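Ornithine decarboxylase (Entamoeba histolytica, PDB 4AIB) probably catalyses the pyridoxal phosphate-dependent decarboxylation of L-ornithine to putrescine, the single step of the L-ornithine route to putrescine, acting as a homodimer. Local coordinates at residues V56-K66 with K84-N92; A111-D122 with A134-R142. All blocks are in the same frame, centred on the assembly; numbering follows the deposited sequence.

Contact 1 of 2, residues V56-K66 with K84-N92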
ATOM      1  N   VAL A  56      14.056   8.193  -6.457  1.00 41.59           N
ATOM      2  CA  VAL A  56      12.771   8.820  -6.781  1.00 41.20           C
ATOM      3  C   VAL A  56      11.602   8.001  -6.225  1.00 40.52           C
ATOM      4  O   VAL A  56      10.544   8.548  -5.909  1.00 40.43           O
ATOM      5  CB  VAL A  56      12.608   9.021  -8.310  1.00 42.17           C
ATOM      6  CG1 VAL A  56      11.376   9.858  -8.627  1.00 42.63           C
ATOM      7  CG2 VAL A  56      13.848   9.680  -8.902  1.00 41.85           C
ATOM      8  N   LYS A  57      11.818   6.692  -6.094  1.00 40.20           N
ATOM      9  CA  LYS A  57      10.823   5.763  -5.557  1.00 40.23           C
ATOM     10  C   LYS A  57      10.403   6.106  -4.124  1.00 38.99           C
ATOM     11  O   LYS A  57       9.244   5.907  -3.751  1.00 38.59           O
ATOM     12  CB  LYS A  57      11.353   4.327  -5.622  1.00 43.35           C
ATOM     13  CG  LYS A  57      10.282   3.254  -5.495  1.00 48.51           C
ATOM     14  CD  LYS A  57      10.888   1.860  -5.516  1.00 51.51           C
ATOM     15  CE  LYS A  57       9.815   0.783  -5.480  1.00 54.60           C
ATOM     16  NZ  LYS A  57       9.115   0.707  -4.166  1.00 57.29           N
ATOM     17  N   CYS A  58      11.344   6.619  -3.334  1.00 37.57           N
ATOM     18  CA  CYS A  58      11.081   6.985  -1.942  1.00 37.74           C
ATOM     19  C   CYS A  58      10.048   8.107  -1.832  1.00 37.01           C
ATOM     20  O   CYS A  58       9.097   8.007  -1.054  1.00 36.07           O
ATOM     21  CB  CYS A  58      12.379   7.373  -1.230  1.00 39.64           C
ATOM     22  SG  CYS A  58      12.223   7.496   0.566  1.00 42.23           S
ATOM     23  N   ASN A  59      10.242   9.169  -2.613  1.00 36.73           N
ATOM     24  CA  ASN A  59       9.291  10.278  -2.693  1.00 36.39           C
ATOM     25  C   ASN A  59       9.389  10.993  -4.044  1.00 36.33           C
ATOM     26  O   ASN A  59      10.299  11.797  -4.256  1.00 36.39           O
ATOM     27  CB  ASN A  59       9.497  11.265  -1.536  1.00 36.19           C
ATOM     28  CG  ASN A  59       8.295  12.167  -1.308  1.00 36.24           C
ATOM     29  OD1 ASN A  59       7.529  12.459  -2.228  1.00 33.28           O
ATOM     30  ND2 ASN A  59       8.129  12.618  -0.071  1.00 35.44           N
ATOM     31  N   PRO A  60       8.448  10.698  -4.964  1.00 36.55           N
ATOM     32  CA  PRO A  60       8.472  11.258  -6.316  1.00 36.86           C
ATOM     33  C   PRO A  60       7.731  12.595  -6.478  1.00 38.46           C
ATOM     34  O   PRO A  60       7.321  12.934  -7.593  1.00 39.01           O
ATOM     35  CB  PRO A  60       7.794  10.164  -7.145  1.00 35.70           C
ATOM     36  CG  PRO A  60       6.833   9.525  -6.201  1.00 35.13           C
ATOM     37  CD  PRO A  60       7.373   9.700  -4.806  1.00 35.45           C
ATOM     38  N   GLU A  61       7.576  13.343  -5.386  1.00 39.58           N
ATOM     39  CA  GLU A  61       6.926  14.656  -5.422  1.00 40.42           C
ATOM     40  C   GLU A  61       7.745  15.620  -6.283  1.00 40.62           C
ATOM     41  O   GLU A  61       8.916  15.864  -5.987  1.00 41.13           O
ATOM     42  CB  GLU A  61       6.750  15.213  -4.004  1.00 42.05           C
ATOM     43  CG  GLU A  61       5.611  16.212  -3.837  1.00 44.12           C
ATOM     44  CD  GLU A  61       6.003  17.638  -4.187  1.00 46.29           C
ATOM     45  OE1 GLU A  61       5.886  18.023  -5.367  1.00 45.96           O
ATOM     46  OE2 GLU A  61       6.408  18.386  -3.273  1.00 48.36           O
ATOM     47  N   PRO A  62       7.129  16.162  -7.355  1.00 42.00           N
ATOM     48  CA  PRO A  62       7.769  17.043  -8.340  1.00 41.32           C
ATOM     49  C   PRO A  62       8.683  18.128  -7.758  1.00 41.26           C
ATOM     50  O   PRO A  62       9.764  18.363  -8.300  1.00 40.67           O
ATOM     51  CB  PRO A  62       6.578  17.683  -9.053  1.00 41.24           C
ATOM     52  CG  PRO A  62       5.527  16.631  -9.006  1.00 41.18           C
ATOM     53  CD  PRO A  62       5.722  15.885  -7.713  1.00 41.18           C
ATOM     54  N   HIS A  63       8.257  18.771  -6.672  1.00 40.75           N
ATOM     55  CA  HIS A  63       9.023  19.863  -6.066  1.00 40.28           C
ATOM     56  C   HIS A  63      10.297  19.400  -5.416  1.00 38.18           C
ATOM     57  O   HIS A  63      11.336  20.047  -5.560  1.00 36.16           O
ATOM     58  CB  HIS A  63       8.172  20.646  -5.070  1.00 43.77           C
ATOM     59  CG  HIS A  63       6.965  21.312  -5.689  1.00 48.57           C
ATOM     60  ND1 HIS A  63       5.714  21.102  -5.239  1.00 49.44           N
ATOM     61  CD2 HIS A  63       6.855  22.198  -6.759  1.00 49.17           C
ATOM     62  CE1 HIS A  63       4.848  21.821  -5.977  1.00 49.87           C
ATOM     63  NE2 HIS A  63       5.548  22.489  -6.908  1.00 50.33           N
ATOM     64  N   LEU A  64      10.225  18.279  -4.699  1.00 35.02           N
ATOM     65  CA  LEU A  64      11.387  17.698  -4.023  1.00 30.95           C
ATOM     66  C   LEU A  64      12.409  17.147  -5.019  1.00 28.97           C
ATOM     67  O   LEU A  64      13.614  17.355  -4.858  1.00 29.45           O
ATOM     68  CB  LEU A  64      10.946  16.602  -3.042  1.00 31.75           C
ATOM     69  CG  LEU A  64      12.008  15.765  -2.311  1.00 33.31           C
ATOM     70  CD1 LEU A  64      12.862  16.614  -1.380  1.00 33.64           C
ATOM     71  CD2 LEU A  64      11.352  14.625  -1.546  1.00 32.03           C
ATOM     72  N   VAL A  65      11.915  16.450  -6.040  1.00 26.10           N
ATOM     73  CA  VAL A  65      12.756  15.886  -7.100  1.00 23.00           C
ATOM     74  C   VAL A  65      13.460  17.005  -7.878  1.00 25.66           C
ATOM     75  O   VAL A  65      14.634  16.875  -8.235  1.00 26.30           O
ATOM     76  CB  VAL A  65      11.935  14.979  -8.053  1.00 18.52           C
ATOM     77  CG1 VAL A  65      12.818  14.373  -9.133  1.00 15.76           C
ATOM     78  CG2 VAL A  65      11.243  13.869  -7.275  1.00 16.32           C
ATOM     79  N   LYS A  66      12.739  18.099  -8.115  1.00 28.09           N
ATOM     80  CA  LYS A  66      13.280  19.282  -8.785  1.00 29.45           C
ATOM     81  C   LYS A  66      14.356  19.964  -7.937  1.00 27.54           C
ATOM     82  O   LYS A  66      15.433  20.288  -8.439  1.00 27.77           O
ATOM     83  CB  LYS A  66      12.154  20.275  -9.106  1.00 35.14           C
ATOM     84  CG  LYS A  66      12.562  21.493  -9.926  1.00 40.49           C
ATOM     85  CD  LYS A  66      12.537  21.205 -11.420  1.00 45.40           C
ATOM     86  CE  LYS A  66      12.664  22.485 -12.231  1.00 47.34           C
ATOM     87  NZ  LYS A  66      12.526  22.232 -13.691  1.00 46.32           N
ATOM     88  N   LYS A  84      10.756   9.108 -16.695  1.00 39.84           N
ATOM     89  CA  LYS A  84      10.072  10.171 -17.431  1.00 40.02           C
ATOM     90  C   LYS A  84       9.845  11.420 -16.587  1.00 38.78           C
ATOM     91  O   LYS A  84       9.939  12.534 -17.099  1.00 36.91           O
ATOM     92  CB  LYS A  84       8.742   9.673 -18.006  1.00 40.60           C
ATOM     93  CG  LYS A  84       8.888   8.701 -19.168  1.00 40.99           C
ATOM     94  CD  LYS A  84       7.581   8.515 -19.925  1.00 43.35           C
ATOM     95  CE  LYS A  84       7.328   9.655 -20.901  1.00 46.51           C
ATOM     96  NZ  LYS A  84       6.046   9.484 -21.639  1.00 48.37           N
ATOM     97  N   GLU A  85       9.562  11.230 -15.299  1.00 38.11           N
ATOM     98  CA  GLU A  85       9.340  12.345 -14.377  1.00 39.25           C
ATOM     99  C   GLU A  85      10.575  13.239 -14.261  1.00 40.15           C
ATOM    100  O   GLU A  85      10.463  14.466 -14.263  1.00 40.84           O
ATOM    101  CB  GLU A  85       8.928  11.839 -12.991  1.00 38.25           C
ATOM    102  CG  GLU A  85       8.307  12.914 -12.109  1.00 36.83           C
ATOM    103  CD  GLU A  85       8.510  12.665 -10.626  1.00 37.60           C
ATOM    104  OE1 GLU A  85       8.204  11.550 -10.150  1.00 38.06           O
ATOM    105  OE2 GLU A  85       8.981  13.592  -9.934  1.00 37.44           O
ATOM    106  N   VAL A  86      11.746  12.611 -14.164  1.00 40.43           N
ATOM    107  CA  VAL A  86      13.016  13.330 -14.067  1.00 40.01           C
ATOM    108  C   VAL A  86      13.327  14.078 -15.367  1.00 39.66           C
ATOM    109  O   VAL A  86      13.702  15.252 -15.337  1.00 38.95           O
ATOM    110  CB  VAL A  86      14.180  12.382 -13.693  1.00 41.27           C
ATOM    111  CG1 VAL A  86      15.505  13.127 -13.694  1.00 41.84           C
ATOM    112  CG2 VAL A  86      13.940  11.750 -12.330  1.00 41.04           C
ATOM    113  N   LEU A  87      13.153  13.393 -16.496  1.00 37.71           N
ATOM    114  CA  LEU A  87      13.415  13.966 -17.819  1.00 36.61           C
ATOM    115  C   LEU A  87      12.484  15.128 -18.164  1.00 36.40           C
ATOM    116  O   LEU A  87      12.888  16.065 -18.856  1.00 36.53           O
ATOM    117  CB  LEU A  87      13.329  12.885 -18.904  1.00 34.79           C
ATOM    118  CG  LEU A  87      14.445  11.837 -18.958  1.00 33.59           C
ATOM    119  CD1 LEU A  87      14.020  10.655 -19.811  1.00 31.16           C
ATOM    120  CD2 LEU A  87      15.744  12.433 -19.478  1.00 32.73           C
ATOM    121  N   ASP A  88      11.244  15.059 -17.680  1.00 36.09           N
ATOM    122  CA  ASP A  88      10.264  16.126 -17.891  1.00 36.97           C
ATOM    123  C   ASP A  88      10.606  17.393 -17.113  1.00 37.04           C
ATOM    124  O   ASP A  88      10.204  18.490 -17.502  1.00 36.70           O
ATOM    125  CB  ASP A  88       8.854  15.651 -17.529  1.00 36.37           C
ATOM    126  CG  ASP A  88       8.271  14.696 -18.560  1.00 36.41           C
ATOM    127  OD1 ASP A  88       8.821  14.598 -19.681  1.00 35.95           O
ATOM    128  OD2 ASP A  88       7.252  14.040 -18.244  1.00 34.84           O
ATOM    129  N   LEU A  89      11.349  17.239 -16.020  1.00 37.83           N
ATOM    130  CA  LEU A  89      11.783  18.379 -15.212  1.00 38.33           C
ATOM    131  C   LEU A  89      13.007  19.088 -15.805  1.00 38.58           C
ATOM    132  O   LEU A  89      13.460  20.106 -15.277  1.00 38.35           O
ATOM    133  CB  LEU A  89      12.047  17.953 -13.763  1.00 37.81           C
ATOM    134  CG  LEU A  89      10.850  17.530 -12.900  1.00 37.62           C
ATOM    135  CD1 LEU A  89      11.330  16.859 -11.622  1.00 39.31           C
ATOM    136  CD2 LEU A  89       9.932  18.703 -12.577  1.00 37.62           C
ATOM    137  N   GLY A  90      13.534  18.544 -16.901  1.00 39.19           N
ATOM    138  CA  GLY A  90      14.626  19.176 -17.639  1.00 39.57           C
ATOM    139  C   GLY A  90      16.011  18.644 -17.330  1.00 39.91           C
ATOM    140  O   GLY A  90      17.002  19.136 -17.875  1.00 40.34           O
ATOM    141  N   PHE A  91      16.081  17.641 -16.459  1.00 39.29           N
ATOM    142  CA  PHE A  91      17.357  17.045 -16.071  1.00 38.57           C
ATOM    143  C   PHE A  91      17.886  16.099 -17.147  1.00 40.72           C
ATOM    144  O   PHE A  91      17.116  15.380 -17.791  1.00 41.93           O
ATOM    145  CB  PHE A  91      17.238  16.322 -14.725  1.00 36.34           C
ATOM    146  CG  PHE A  91      16.828  17.219 -13.586  1.00 36.03           C
ATOM    147  CD1 PHE A  91      17.692  18.199 -13.105  1.00 35.47           C
ATOM    148  CD2 PHE A  91      15.580  17.078 -12.989  1.00 36.61           C
ATOM    149  CE1 PHE A  91      17.315  19.026 -12.057  1.00 34.66           C
ATOM    150  CE2 PHE A  91      15.199  17.900 -11.937  1.00 35.30           C
ATOM    151  CZ  PHE A  91      16.067  18.875 -11.471  1.00 34.06           C
ATOM    152  N   ASN A  92      19.205  16.117 -17.331  1.00 42.12           N
ATOM    153  CA  ASN A  92      19.878  15.323 -18.358  1.00 42.13           C
ATOM    154  C   ASN A  92      19.883  13.826 -18.033  1.00 41.92           C
ATOM    155  O   ASN A  92      20.146  13.447 -16.888  1.00 40.39           O
ATOM    156  CB  ASN A  92      21.312  15.827 -18.552  1.00 44.05           C
ATOM    157  CG  ASN A  92      21.888  15.453 -19.906  1.00 48.05           C
ATOM    158  OD1 ASN A  92      21.407  15.905 -20.947  1.00 51.34           O
ATOM    159  ND2 ASN A  92      22.931  14.632 -19.898  1.00 46.26           N
TER
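Val65 meets Leu89 and Glu85 at the middle of this contact. Its CG1 lies 3.8 Å from Leu89 CD1, and the two side chains cross at about a right angle. Its CG2 branch faces the carboxylate, 3.5 Å from Glu85 OE2. Glu85 reaches this point because its chain is extended, with CG anti to the backbone N (chi1 -164°). The carboxylate ends beside the Pro60 ring. Val56 CG2 packs on Val86 CG2 at 4.0 Å.

Lys66 reaches past Leu89. Its chain bends at chi2 (85°), lays CD against Leu89 CD2, and brings NZ 2.8 Å from Leu89 O in a hydrogen bond. The Phe91 ring turns its edge to Lys66 O.

The helices containing 62-66 and 84-88 are neighbours in the alpha/beta barrel of the pyridoxal-binding domain, and the axes of 62-66 and 84-88 cross at -68°. Strand 74-77 comes between them in sequence; Val65 and Val86 both rest on its Phe75.

Further out, Glu61 N-caps helix 62-70, with His63 N donating to its OE1 at 2.8 Å. Gly90, with positive phi, follows helix 80-88 in a Schellman motif. Lys57, the predicted cofactor lysine, which carries no cofactor here, packs on Ser333 of the second subunit.

Contact 2 of 2, residues A111-D122 with A134-R142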
ATOM      1  N   ALA A 111      13.420   3.421 -22.524  1.00 33.50           N
ATOM      2  CA  ALA A 111      14.501   4.089 -21.797  1.00 33.92           C
ATOM      3  C   ALA A 111      15.699   4.378 -22.703  1.00 34.25           C
ATOM      4  O   ALA A 111      16.320   5.438 -22.602  1.00 33.07           O
ATOM      5  CB  ALA A 111      14.927   3.263 -20.593  1.00 34.25           C
ATOM      6  N   SER A 112      16.008   3.431 -23.588  1.00 35.45           N
ATOM      7  CA  SER A 112      17.084   3.590 -24.564  1.00 36.48           C
ATOM      8  C   SER A 112      16.782   4.722 -25.547  1.00 36.88           C
ATOM      9  O   SER A 112      17.683   5.470 -25.932  1.00 35.00           O
ATOM     10  CB  SER A 112      17.321   2.281 -25.319  1.00 37.40           C
ATOM     11  OG  SER A 112      18.431   2.385 -26.195  1.00 39.56           O
ATOM     12  N   HIS A 113      15.513   4.841 -25.938  1.00 39.19           N
ATOM     13  CA  HIS A 113      15.062   5.900 -26.842  1.00 41.43           C
ATOM     14  C   HIS A 113      15.008   7.240 -26.165  1.00 41.87           C
ATOM     15  O   HIS A 113      15.183   8.278 -26.808  1.00 42.79           O
ATOM     16  CB  HIS A 113      13.699   5.563 -27.439  1.00 43.98           C
ATOM     17  CG  HIS A 113      13.694   4.316 -28.297  1.00 48.18           C
ATOM     18  ND1 HIS A 113      14.678   4.033 -29.171  1.00 47.97           N
ATOM     19  CD2 HIS A 113      12.765   3.283 -28.401  1.00 48.31           C
ATOM     20  CE1 HIS A 113      14.403   2.871 -29.793  1.00 48.01           C
ATOM     21  NE2 HIS A 113      13.231   2.415 -29.324  1.00 49.16           N
ATOM     22  N   LEU A 114      14.760   7.229 -24.857  1.00 41.65           N
ATOM     23  CA  LEU A 114      14.727   8.455 -24.063  1.00 39.35           C
ATOM     24  C   LEU A 114      16.124   8.979 -23.735  1.00 37.91           C
ATOM     25  O   LEU A 114      16.286  10.152 -23.397  1.00 38.60           O
ATOM     26  CB  LEU A 114      13.901   8.252 -22.787  1.00 38.06           C
ATOM     27  CG  LEU A 114      12.465   8.798 -22.754  1.00 36.90           C
ATOM     28  CD1 LEU A 114      11.724   8.631 -24.076  1.00 34.81           C
ATOM     29  CD2 LEU A 114      11.685   8.150 -21.620  1.00 37.65           C
ATOM     30  N   GLY A 115      17.123   8.107 -23.843  1.00 36.84           N
ATOM     31  CA  GLY A 115      18.520   8.500 -23.664  1.00 36.59           C
ATOM     32  C   GLY A 115      19.193   7.942 -22.425  1.00 37.00           C
ATOM     33  O   GLY A 115      20.298   8.362 -22.076  1.00 35.99           O
ATOM     34  N   ILE A 116      18.529   6.996 -21.761  1.00 38.94           N
ATOM     35  CA  ILE A 116      19.070   6.354 -20.561  1.00 41.19           C
ATOM     36  C   ILE A 116      20.220   5.424 -20.942  1.00 42.40           C
ATOM     37  O   ILE A 116      20.106   4.632 -21.880  1.00 44.06           O
ATOM     38  CB  ILE A 116      17.976   5.590 -19.770  1.00 20.00           C
ATOM     39  CG1 ILE A 116      16.802   6.520 -19.414  1.00 20.00           C
ATOM     40  CG2 ILE A 116      18.551   4.920 -18.526  1.00 20.00           C
ATOM     41  CD1 ILE A 116      17.170   7.761 -18.618  1.00 20.00           C
ATOM     42  N   ASN A 117      21.323   5.534 -20.205  1.00 43.66           N
ATOM     43  CA  ASN A 117      22.568   4.851 -20.541  1.00 44.26           C
ATOM     44  C   ASN A 117      23.159   4.027 -19.388  1.00 44.45           C
ATOM     45  O   ASN A 117      24.190   3.368 -19.551  1.00 45.21           O
ATOM     46  CB  ASN A 117      23.593   5.878 -21.038  1.00 44.37           C
ATOM     47  CG  ASN A 117      24.703   5.253 -21.860  1.00 45.80           C
ATOM     48  OD1 ASN A 117      24.449   4.521 -22.818  1.00 47.15           O
ATOM     49  ND2 ASN A 117      25.945   5.548 -21.495  1.00 45.47           N
ATOM     50  N   HIS A 118      22.508   4.064 -18.227  1.00 43.69           N
ATOM     51  CA  HIS A 118      23.008   3.356 -17.047  1.00 40.34           C
ATOM     52  C   HIS A 118      21.947   2.528 -16.377  1.00 38.03           C
ATOM     53  O   HIS A 118      20.884   3.037 -16.016  1.00 36.91           O
ATOM     54  CB  HIS A 118      23.637   4.336 -16.058  1.00 40.66           C
ATOM     55  CG  HIS A 118      24.705   5.218 -16.666  1.00 42.51           C
ATOM     56  ND1 HIS A 118      25.827   4.721 -17.217  1.00 42.73           N
ATOM     57  CD2 HIS A 118      24.788   6.603 -16.791  1.00 44.92           C
ATOM     58  CE1 HIS A 118      26.588   5.731 -17.675  1.00 45.56           C
ATOM     59  NE2 HIS A 118      25.952   6.884 -17.412  1.00 46.48           N
ATOM     60  N   THR A 119      22.235   1.239 -16.206  1.00 36.01           N
ATOM     61  CA  THR A 119      21.302   0.299 -15.577  1.00 35.48           C
ATOM     62  C   THR A 119      22.022  -0.768 -14.740  1.00 35.95           C
ATOM     63  O   THR A 119      23.249  -0.864 -14.770  1.00 37.40           O
ATOM     64  CB  THR A 119      20.366  -0.363 -16.617  1.00 33.69           C
ATOM     65  OG1 THR A 119      19.352  -1.114 -15.941  1.00 32.86           O
ATOM     66  CG2 THR A 119      21.144  -1.284 -17.552  1.00 32.36           C
ATOM     67  N   ILE A 120      21.250  -1.563 -13.998  1.00 36.65           N
ATOM     68  CA  ILE A 120      21.803  -2.579 -13.095  1.00 37.02           C
ATOM     69  C   ILE A 120      21.320  -3.990 -13.453  1.00 36.29           C
ATOM     70  O   ILE A 120      20.206  -4.168 -13.954  1.00 37.26           O
ATOM     71  CB  ILE A 120      21.495  -2.243 -11.612  1.00 20.00           C
ATOM     72  CG1 ILE A 120      22.067  -0.865 -11.248  1.00 20.00           C
ATOM     73  CG2 ILE A 120      22.057  -3.308 -10.675  1.00 20.00           C
ATOM     74  CD1 ILE A 120      21.603  -0.315  -9.916  1.00 20.00           C
ATOM     75  N   VAL A 121      22.177  -4.981 -13.199  1.00 35.24           N
ATOM     76  CA  VAL A 121      21.904  -6.387 -13.499  1.00 34.43           C
ATOM     77  C   VAL A 121      22.358  -7.296 -12.352  1.00 33.30           C
ATOM     78  O   VAL A 121      23.404  -7.059 -11.743  1.00 33.76           O
ATOM     79  CB  VAL A 121      22.612  -6.812 -14.808  1.00 34.25           C
ATOM     80  CG1 VAL A 121      22.788  -8.321 -14.886  1.00 33.64           C
ATOM     81  CG2 VAL A 121      21.849  -6.305 -16.019  1.00 34.97           C
ATOM     82  N   ASP A 122      21.565  -8.327 -12.060  1.00 33.24           N
ATOM     83  CA  ASP A 122      21.966  -9.377 -11.114  1.00 32.84           C
ATOM     84  C   ASP A 122      21.604 -10.796 -11.583  1.00 31.99           C
ATOM     85  O   ASP A 122      21.446 -11.714 -10.770  1.00 30.63           O
ATOM     86  CB  ASP A 122      21.437  -9.087  -9.697  1.00 36.28           C
ATOM     87  CG  ASP A 122      19.916  -9.150  -9.595  1.00 38.80           C
ATOM     88  OD1 ASP A 122      19.218  -9.015 -10.621  1.00 40.32           O
ATOM     89  OD2 ASP A 122      19.415  -9.327  -8.465  1.00 40.82           O
ATOM     90  N   ALA A 134      18.621  -3.398 -26.029  1.00 37.62           N
ATOM     91  CA  ALA A 134      19.352  -2.135 -25.896  1.00 40.00           C
ATOM     92  C   ALA A 134      20.816  -2.379 -25.506  1.00 43.13           C
ATOM     93  O   ALA A 134      21.207  -2.119 -24.364  1.00 43.89           O
ATOM     94  CB  ALA A 134      18.663  -1.226 -24.887  1.00 39.27           C
ATOM     95  N   PRO A 135      21.633  -2.872 -26.460  1.00 45.42           N
ATOM     96  CA  PRO A 135      22.992  -3.334 -26.158  1.00 45.62           C
ATOM     97  C   PRO A 135      24.021  -2.221 -25.932  1.00 45.25           C
ATOM     98  O   PRO A 135      25.187  -2.510 -25.653  1.00 45.48           O
ATOM     99  CB  PRO A 135      23.358  -4.159 -27.394  1.00 46.74           C
ATOM    100  CG  PRO A 135      22.589  -3.527 -28.501  1.00 47.90           C
ATOM    101  CD  PRO A 135      21.326  -2.973 -27.901  1.00 47.87           C
ATOM    102  N   LYS A 136      23.592  -0.966 -26.047  1.00 44.44           N
ATOM    103  CA  LYS A 136      24.479   0.176 -25.824  1.00 43.83           C
ATOM    104  C   LYS A 136      24.409   0.714 -24.393  1.00 41.48           C
ATOM    105  O   LYS A 136      25.215   1.565 -24.006  1.00 39.70           O
ATOM    106  CB  LYS A 136      24.191   1.291 -26.834  1.00 46.99           C
ATOM    107  CG  LYS A 136      24.790   1.045 -28.210  1.00 49.92           C
ATOM    108  CD  LYS A 136      24.702   2.286 -29.081  1.00 52.84           C
ATOM    109  CE  LYS A 136      25.395   2.068 -30.417  1.00 54.17           C
ATOM    110  NZ  LYS A 136      25.317   3.274 -31.287  1.00 52.76           N
ATOM    111  N   MET A 137      23.454   0.209 -23.616  1.00 39.71           N
ATOM    112  CA  MET A 137      23.268   0.635 -22.230  1.00 38.64           C
ATOM    113  C   MET A 137      24.356   0.058 -21.324  1.00 38.65           C
ATOM    114  O   MET A 137      24.649  -1.139 -21.373  1.00 37.75           O
ATOM    115  CB  MET A 137      21.878   0.231 -21.729  1.00 36.60           C
ATOM    116  CG  MET A 137      21.354   1.079 -20.578  1.00 36.54           C
ATOM    117  SD  MET A 137      19.615   0.781 -20.193  1.00 39.74           S
ATOM    118  CE  MET A 137      18.800   1.495 -21.620  1.00 37.56           C
ATOM    119  N   GLY A 138      24.957   0.925 -20.513  1.00 39.84           N
ATOM    120  CA  GLY A 138      25.982   0.516 -19.553  1.00 40.15           C
ATOM    121  C   GLY A 138      25.394  -0.314 -18.428  1.00 40.81           C
ATOM    122  O   GLY A 138      24.304  -0.020 -17.934  1.00 39.86           O
ATOM    123  N   ILE A 139      26.124  -1.350 -18.024  1.00 40.72           N
ATOM    124  CA  ILE A 139      25.627  -2.321 -17.053  1.00 40.37           C
ATOM    125  C   ILE A 139      26.415  -2.278 -15.745  1.00 40.47           C
ATOM    126  O   ILE A 139      27.646  -2.251 -15.748  1.00 42.80           O
ATOM    127  CB  ILE A 139      25.643  -3.753 -17.638  1.00 20.00           C
ATOM    128  CG1 ILE A 139      24.667  -3.857 -18.814  1.00 20.00           C
ATOM    129  CG2 ILE A 139      25.304  -4.791 -16.572  1.00 20.00           C
ATOM    130  CD1 ILE A 139      24.923  -5.032 -19.732  1.00 20.00           C
ATOM    131  N   MET A 140      25.687  -2.266 -14.632  1.00 38.72           N
ATOM    132  CA  MET A 140      26.293  -2.335 -13.312  1.00 37.36           C
ATOM    133  C   MET A 140      25.944  -3.672 -12.668  1.00 38.25           C
ATOM    134  O   MET A 140      24.791  -4.106 -12.703  1.00 38.10           O
ATOM    135  CB  MET A 140      25.807  -1.176 -12.443  1.00 35.94           C
ATOM    136  CG  MET A 140      26.930  -0.386 -11.790  1.00 33.41           C
ATOM    137  SD  MET A 140      26.386   0.867 -10.613  1.00 33.13           S
ATOM    138  CE  MET A 140      25.228   1.830 -11.585  1.00 31.96           C
ATOM    139  N   ILE A 141      26.945  -4.329 -12.089  1.00 37.15           N
ATOM    140  CA  ILE A 141      26.742  -5.638 -11.469  1.00 36.49           C
ATOM    141  C   ILE A 141      26.355  -5.501  -9.992  1.00 40.03           C
ATOM    142  O   ILE A 141      27.047  -4.834  -9.220  1.00 41.56           O
ATOM    143  CB  ILE A 141      27.963  -6.574 -11.686  1.00 20.00           C
ATOM    144  CG1 ILE A 141      27.629  -8.013 -11.274  1.00 20.00           C
ATOM    145  CG2 ILE A 141      29.211  -6.044 -10.982  1.00 20.00           C
ATOM    146  CD1 ILE A 141      28.513  -9.062 -11.918  1.00 20.00           C
ATOM    147  N   ARG A 142      25.236  -6.114  -9.612  1.00 42.37           N
ATOM    148  CA  ARG A 142      24.755  -6.040  -8.234  1.00 44.08           C
ATOM    149  C   ARG A 142      25.319  -7.171  -7.376  1.00 44.35           C
ATOM    150  O   ARG A 142      25.113  -8.347  -7.674  1.00 44.53           O
ATOM    151  CB  ARG A 142      23.222  -6.018  -8.176  1.00 46.25           C
ATOM    152  CG  ARG A 142      22.658  -5.839  -6.772  1.00 48.49           C
ATOM    153  CD  ARG A 142      21.186  -5.464  -6.790  1.00 51.03           C
ATOM    154  NE  ARG A 142      20.644  -5.333  -5.438  1.00 55.76           N
ATOM    155  CZ  ARG A 142      19.442  -4.838  -5.146  1.00 57.78           C
ATOM    156  NH1 ARG A 142      18.633  -4.411  -6.107  1.00 59.37           N
ATOM    157  NH2 ARG A 142      19.050  -4.766  -3.881  1.00 58.75           N
TER
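A beta-alpha-beta crossover of the TIM-type barrel brings together Thr119 and Met140, on parallel strands 118-121 and 138-143 joined by helix 124-133. Five backbone hydrogen bonds alternate across the pair. Asn117 O takes Gly138 N at 2.7 Å, with the donor above the carbonyl plane. Gly138 O takes Thr119 N, and Thr119 O takes Met140 N at 2.8 Å in the carbonyl plane. Val121 then bonds both ways, its N to Met140 O and its O to Arg142 N.

On the face carrying His118, Ile120 and Met140, Ile120 CG1 lies 3.9 Å from Met140 CB. Its CG2, anti to the backbone N, touches Arg142 CB, also at 3.9 Å. On the other face Val121 CB and CG2 both touch Ile139 CG2, each at 3.8 Å.

Met137 joins the strand pair to the helix end before it. Its chain is extended to SD and bends at chi3 (-70°). SD lies 3.7 Å from Thr119 CG2, the two side chains crossing at about a right angle. The bend carries CE against the end of helix 105-114, close to Ile116 O, Ser112 and Ala111. Ser112 CB also meets Ala134 CB at 3.8 Å, where the type I turn from Ala134 to Met137 begins.

Several polar ends are held from outside. His118 ND1 bonds Asp180, and Thr119 OG1 bonds Tyr98 O and Lys103. Asp122 OD2 forms a salt bridge with Arg277 of the second subunit.

Helix 124-133 packs over Thr119 and Val121, while Ile120, Met140 and Arg142 touch His183 of strand 179-184. That strand pairs with 138-143 through Ile139 and Ile141. His118 bonds by its backbone to Tyr98 of strand 96-98, consistent with the sheet closing into a barrel.

How the contacts relate
Both contacts belong to the pyridoxal-binding barrel domain and come in series, contact 1 ending before contact 2 begins. Their centres are about 19 Å apart. Contact 1 joins successive outer helices, 62-70 and 80-88. Contact 2 joins neighbouring strands, 118-121 and 138-143, and adds the end of helix 105-114. They meet directly at the barrel's outside, where Leu114 packs on Lys84 and Leu87, so helices 80-88 and 105-114 pack against each other there. One further link is at the predicted cofactor site: the side chain of Arg142 lies about 10 Å from that of Lys57. Each contact also reaches the second subunit, consistent with active sites shared across the dimer.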